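Local coordinates for protein listeriolysin O (Listeria monocytogenes, PDB 4CDB) that forms oligomeric pores in cholesterol-containing host membranes and so lyses the target cell, after a major conformational change on the membrane, at residues L147-R150 with W151-Y155; H412-W415 with S416-K420. All blocks are in the same frame, centred on the assembly; numbering follows the deposited sequence.

How the contacts relate
Contacts 1 and 2 lie on opposite sides of the chain's centre, their own centres about 84 Å apart and their nearest atoms about 70 Å apart, so neither touches the other. Contact 1 is the end of helix 137-152 with the loop that follows it, within the thiol-activated cytolysin range; contact 2 is the end of edge strand 408-414 and its following turn, within the beta-sandwich domain that also carries the undecapeptide and cholesterol-binding motifs. Both are local, each formed where a regular element runs out into a loop. The side chain of Val148 in contact 1 is about 12 Å from a bound sodium ion.

Contact 1 (L147-R150 with W151-Y155); sequences LVER and WNEKY
Asn152 folds back along the last turn of its helix to lie beside Val148, the two side chains pointing the same way. Its CB is 3.6 Å from Val148 O and nearly as close to Glu149 O. Asn152 CG follows at 3.3 Å from Val148 O, swung to the N side of its own residue, opposite the carbonyl carbon (chi1 -71°). At the tip, Asn152 ND2 reaches 3.1 Å from Val148 O, at an angle too poor for a hydrogen bond, and also meets Val148 CG1; Asn152 OD1 is the farther amide atom, 4.0 Å from Val148 O. Val148 O instead accepts Asn152 N at 3.1 Å, with an N-H...O angle of 155°, while Trp151 N binds Leu147 O. These are the i to i+4 bonds of an alpha-helix, here the C-terminal end of helix 137-152. Beyond, Glu153 N makes a weak bond to Arg150 O, and one further i to i+4 bond runs from Tyr155 N to Trp151 O. Glu153 lays CG 3.2 Å from Glu149 O and brings OE2 to 3.5 Å from Glu149 OE1, the carboxylate planes 68° apart. Two like charges so near would repel, a cost probably eased by the salt bridge of Glu149 OE1 to Arg340. Trp151 NE1 binds the carbonyl of Pro121, and Arg150 NH2 those of Asp127 and Lys129.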
loop_
_atom_site.group_PDB
_atom_site.type_symbol
_atom_site.label_atom_id
_atom_site.label_comp_id
_atom_site.label_asym_id
_atom_site.label_seq_id
_atom_site.Cartn_x
_atom_site.Cartn_y
_atom_site.Cartn_z
ATOM N N LEU A 147 -21.423 2.996 27.561
ATOM C CA LEU A 147 -20.093 2.628 28.043
ATOM C C LEU A 147 -19.083 3.759 27.854
ATOM O O LEU A 147 -18.268 4.029 28.739
ATOM C CB LEU A 147 -19.596 1.361 27.341
ATOM C CG LEU A 147 -20.304 0.047 27.681
ATOM C CD1 LEU A 147 -19.706 -1.103 26.885
ATOM C CD2 LEU A 147 -20.237 -0.241 29.176
ATOM N N VAL A 148 -19.137 4.412 26.697
ATOM C CA VAL A 148 -18.232 5.516 26.390
ATOM C C VAL A 148 -18.447 6.694 27.341
ATOM O O VAL A 148 -17.489 7.298 27.824
ATOM C CB VAL A 148 -18.389 5.986 24.926
ATOM C CG1 VAL A 148 -17.683 7.312 24.704
ATOM C CG2 VAL A 148 -17.860 4.930 23.963
ATOM N N GLU A 149 -19.708 7.014 27.613
ATOM C CA GLU A 149 -20.034 8.091 28.541
ATOM C C GLU A 149 -19.608 7.760 29.963
ATOM O O GLU A 149 -19.178 8.638 30.710
ATOM C CB GLU A 149 -21.529 8.415 28.505
ATOM C CG GLU A 149 -21.934 9.301 27.345
ATOM C CD GLU A 149 -21.176 10.619 27.328
ATOM O OE1 GLU A 149 -21.021 11.237 28.404
ATOM O OE2 GLU A 149 -20.742 11.040 26.236
ATOM N N ARG A 150 -19.733 6.489 30.333
ATOM C CA ARG A 150 -19.330 6.034 31.659
ATOM C C ARG A 150 -17.830 6.218 31.882
ATOM O O ARG A 150 -17.393 6.561 32.982
ATOM C CB ARG A 150 -19.745 4.575 31.883
ATOM C CG ARG A 150 -20.861 4.410 32.905
ATOM C CD ARG A 150 -21.724 3.183 32.628
ATOM N NE ARG A 150 -20.983 1.927 32.721
ATOM C CZ ARG A 150 -21.544 0.723 32.651
ATOM N NH1 ARG A 150 -22.856 0.608 32.492
ATOM N NH2 ARG A 150 -20.797 -0.369 32.744
ATOM N N TRP A 151 -17.046 6.005 30.829
ATOM C CA TRP A 151 -15.604 6.200 30.904
ATOM C C TRP A 151 -15.251 7.683 30.978
ATOM O O TRP A 151 -14.354 8.080 31.720
ATOM C CB TRP A 151 -14.903 5.553 29.707
ATOM C CG TRP A 151 -13.403 5.684 29.754
ATOM C CD1 TRP A 151 -12.530 4.878 30.428
ATOM C CD2 TRP A 151 -12.604 6.683 29.103
ATOM N NE1 TRP A 151 -11.238 5.313 30.235
ATOM C CE2 TRP A 151 -11.258 6.419 29.426
ATOM C CE3 TRP A 151 -12.898 7.772 28.278
ATOM C CZ2 TRP A 151 -10.207 7.206 28.954
ATOM C CZ3 TRP A 151 -11.854 8.553 27.810
ATOM C CH2 TRP A 151 -10.526 8.266 28.148
ATOM N N ASN A 152 -15.966 8.495 30.204
ATOM C CA ASN A 152 -15.737 9.936 30.181
ATOM C C ASN A 152 -16.066 10.613 31.510
ATOM O O ASN A 152 -15.596 11.716 31.783
ATOM C CB ASN A 152 -16.539 10.593 29.052
ATOM C CG ASN A 152 -15.990 10.268 27.674
ATOM O OD1 ASN A 152 -14.779 10.159 27.483
ATOM N ND2 ASN A 152 -16.884 10.119 26.702
ATOM N N GLU A 153 -16.870 9.947 32.331
ATOM C CA GLU A 153 -17.363 10.545 33.569
ATOM C C GLU A 153 -16.741 9.954 34.836
ATOM O O GLU A 153 -17.117 10.328 35.946
ATOM C CB GLU A 153 -18.890 10.434 33.642
ATOM C CG GLU A 153 -19.627 11.206 32.557
ATOM C CD GLU A 153 -21.133 11.009 32.614
ATOM O OE1 GLU A 153 -21.612 10.283 33.511
ATOM O OE2 GLU A 153 -21.839 11.582 31.757
ATOM N N LYS A 154 -15.795 9.033 34.673
ATOM C CA LYS A 154 -15.142 8.412 35.823
ATOM C C LYS A 154 -13.629 8.315 35.666
ATOM O O LYS A 154 -12.887 8.480 36.634
ATOM C CB LYS A 154 -15.702 7.010 36.082
ATOM C CG LYS A 154 -17.035 6.967 36.803
ATOM C CD LYS A 154 -17.267 5.588 37.407
ATOM C CE LYS A 154 -18.721 5.382 37.799
ATOM N NZ LYS A 154 -18.961 3.994 38.286
ATOM N N TYR A 155 -13.173 8.038 34.448
ATOM C CA TYR A 155 -11.767 7.727 34.225
ATOM C C TYR A 155 -11.067 8.709 33.292
ATOM O O TYR A 155 -9.838 8.748 33.242
ATOM C CB TYR A 155 -11.619 6.296 33.692
ATOM C CG TYR A 155 -12.340 5.265 34.531
ATOM C CD1 TYR A 155 -11.765 4.761 35.691
ATOM C CD2 TYR A 155 -13.603 4.811 34.173
ATOM C CE1 TYR A 155 -12.428 3.825 36.467
ATOM C CE2 TYR A 155 -14.271 3.875 34.943
ATOM C CZ TYR A 155 -13.679 3.386 36.088
ATOM O OH TYR A 155 -14.342 2.456 36.855
#

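Contact 2 (H412-W415 with S416-K420); sequences HKNW and SENNK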
loop_
_atom_site.group_PDB
_atom_site.type_symbol
_atom_site.label_atom_id
_atom_site.label_comp_id
_atom_site.label_asym_id
_atom_site.label_seq_id
_atom_site.Cartn_x
_atom_site.Cartn_y
_atom_site.Cartn_z
ATOM N N HIS A 412 27.790 -1.532 -31.272
ATOM C CA HIS A 412 28.981 -0.713 -31.073
ATOM C C HIS A 412 28.910 0.519 -31.967
ATOM O O HIS A 412 28.504 0.429 -33.126
ATOM C CB HIS A 412 30.252 -1.505 -31.371
ATOM C CG HIS A 412 31.504 -0.820 -30.922
ATOM N ND1 HIS A 412 31.845 -0.692 -29.590
ATOM C CD2 HIS A 412 32.493 -0.221 -31.622
ATOM C CE1 HIS A 412 32.992 -0.046 -29.494
ATOM N NE2 HIS A 412 33.409 0.252 -30.711
ATOM N N LYS A 413 29.303 1.669 -31.429
ATOM C CA LYS A 413 29.228 2.916 -32.180
ATOM C C LYS A 413 30.567 3.647 -32.223
ATOM O O LYS A 413 31.322 3.643 -31.252
ATOM C CB LYS A 413 28.139 3.825 -31.603
ATOM C CG LYS A 413 26.731 3.277 -31.773
ATOM C CD LYS A 413 26.333 3.238 -33.242
ATOM C CE LYS A 413 25.439 2.044 -33.549
ATOM N NZ LYS A 413 24.205 2.019 -32.716
ATOM N N ASN A 414 30.852 4.267 -33.363
ATOM C CA ASN A 414 32.065 5.055 -33.527
ATOM C C ASN A 414 31.753 6.494 -33.911
ATOM O O ASN A 414 30.833 6.754 -34.687
ATOM C CB ASN A 414 32.980 4.428 -34.580
ATOM C CG ASN A 414 33.744 3.232 -34.050
ATOM O OD1 ASN A 414 34.363 3.298 -32.989
ATOM N ND2 ASN A 414 33.700 2.128 -34.786
ATOM N N TRP A 415 32.520 7.425 -33.354
ATOM C CA TRP A 415 32.404 8.827 -33.725
ATOM C C TRP A 415 32.789 8.991 -35.190
ATOM O O TRP A 415 33.744 8.372 -35.662
ATOM C CB TRP A 415 33.306 9.689 -32.844
ATOM C CG TRP A 415 33.092 11.162 -33.019
ATOM C CD1 TRP A 415 31.968 11.780 -33.488
ATOM C CD2 TRP A 415 34.033 12.203 -32.735
ATOM N NE1 TRP A 415 32.151 13.142 -33.508
ATOM C CE2 TRP A 415 33.410 13.428 -33.050
ATOM C CE3 TRP A 415 35.340 12.220 -32.240
ATOM C CZ2 TRP A 415 34.053 14.656 -32.889
ATOM C CZ3 TRP A 415 35.976 13.438 -32.080
ATOM C CH2 TRP A 415 35.332 14.639 -32.403
ATOM N N SER A 416 32.042 9.823 -35.905
ATOM C CA SER A 416 32.271 10.036 -37.328
ATOM C C SER A 416 33.628 10.677 -37.611
ATOM O O SER A 416 34.174 10.526 -38.702
ATOM C CB SER A 416 31.159 10.905 -37.911
ATOM O OG SER A 416 31.157 12.180 -37.299
ATOM N N GLU A 417 34.167 11.395 -36.630
ATOM C CA GLU A 417 35.430 12.105 -36.812
ATOM C C GLU A 417 36.638 11.274 -36.386
ATOM O O GLU A 417 37.757 11.783 -36.320
ATOM C CB GLU A 417 35.417 13.436 -36.055
ATOM C CG GLU A 417 34.286 14.376 -36.453
ATOM C CD GLU A 417 34.396 14.869 -37.888
ATOM O OE1 GLU A 417 35.516 14.868 -38.443
ATOM O OE2 GLU A 417 33.359 15.268 -38.457
ATOM N N ASN A 418 36.409 9.997 -36.097
ATOM C CA ASN A 418 37.493 9.102 -35.703
ATOM C C ASN A 418 38.595 9.006 -36.758
ATOM O O ASN A 418 38.314 8.947 -37.957
ATOM C CB ASN A 418 36.954 7.705 -35.384
ATOM C CG ASN A 418 36.431 7.587 -33.963
ATOM O OD1 ASN A 418 36.407 8.561 -33.210
ATOM N ND2 ASN A 418 36.006 6.385 -33.591
ATOM N N ASN A 419 39.842 9.001 -36.295
ATOM C CA ASN A 419 41.007 8.810 -37.155
ATOM C C ASN A 419 41.165 9.892 -38.224
ATOM O O ASN A 419 41.727 9.645 -39.291
ATOM C CB ASN A 419 40.976 7.418 -37.800
ATOM C CG ASN A 419 40.818 6.305 -36.779
ATOM O OD1 ASN A 419 41.508 6.278 -35.761
ATOM N ND2 ASN A 419 39.896 5.385 -37.044
ATOM N N LYS A 420 40.667 11.090 -37.934
ATOM C CA LYS A 420 40.830 12.222 -38.839
ATOM C C LYS A 420 41.737 13.279 -38.217
ATOM O O LYS A 420 41.547 13.672 -37.069
ATOM C CB LYS A 420 39.472 12.833 -39.197
ATOM C CG LYS A 420 38.542 11.896 -39.954
ATOM C CD LYS A 420 37.230 12.588 -40.304
ATOM C CE LYS A 420 36.278 11.654 -41.039
ATOM N NZ LYS A 420 34.991 12.325 -41.383
#
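Trp415 and Glu417 meet through a CH-pi contact. Glu417 CB sits over one face of the indole, 3.6 Å from the centroid of the six-membered ring of Trp415, and Glu417 CG follows 3.6 Å from Trp415 CZ2. The indole lies alongside the onward chain because its CG is trans to the main-chain nitrogen (chi1 -171°); Ser416 N is 3.1 Å from Trp415 CD1.

Hydrogen bonding closes the type I beta turn from Trp415 to Asn418, in which Asn418 N donates to Trp415 O at 3.2 Å with an N-H...O angle of 158°, approaching from above the carbonyl plane. A type II turn from Glu417 to Lys420 overlaps it, leading the chain away from strand 408-414. Asn418 OD1 accepts Ile395 N, tying the turn to strand 391-402 of its own four-stranded sheet.

By van der Waals contact, Asn418 OD1 packs 3.3 Å from Trp415 CB, its amide 88° from the plane of the indole. Trp415 also touches Phe426, Ser428 and Ile430 of strand 426-432, which belongs to the second sheet of the sandwich domain.

Ion pairing falls to the carboxylate of Glu417, which the bend at chi2 carries onward to a salt bridge with Lys422 and a long one with Lys420. With its methylenes on the indole and its carboxylate paired with Lys422, one side chain thus meets both a nonpolar and a charged partner.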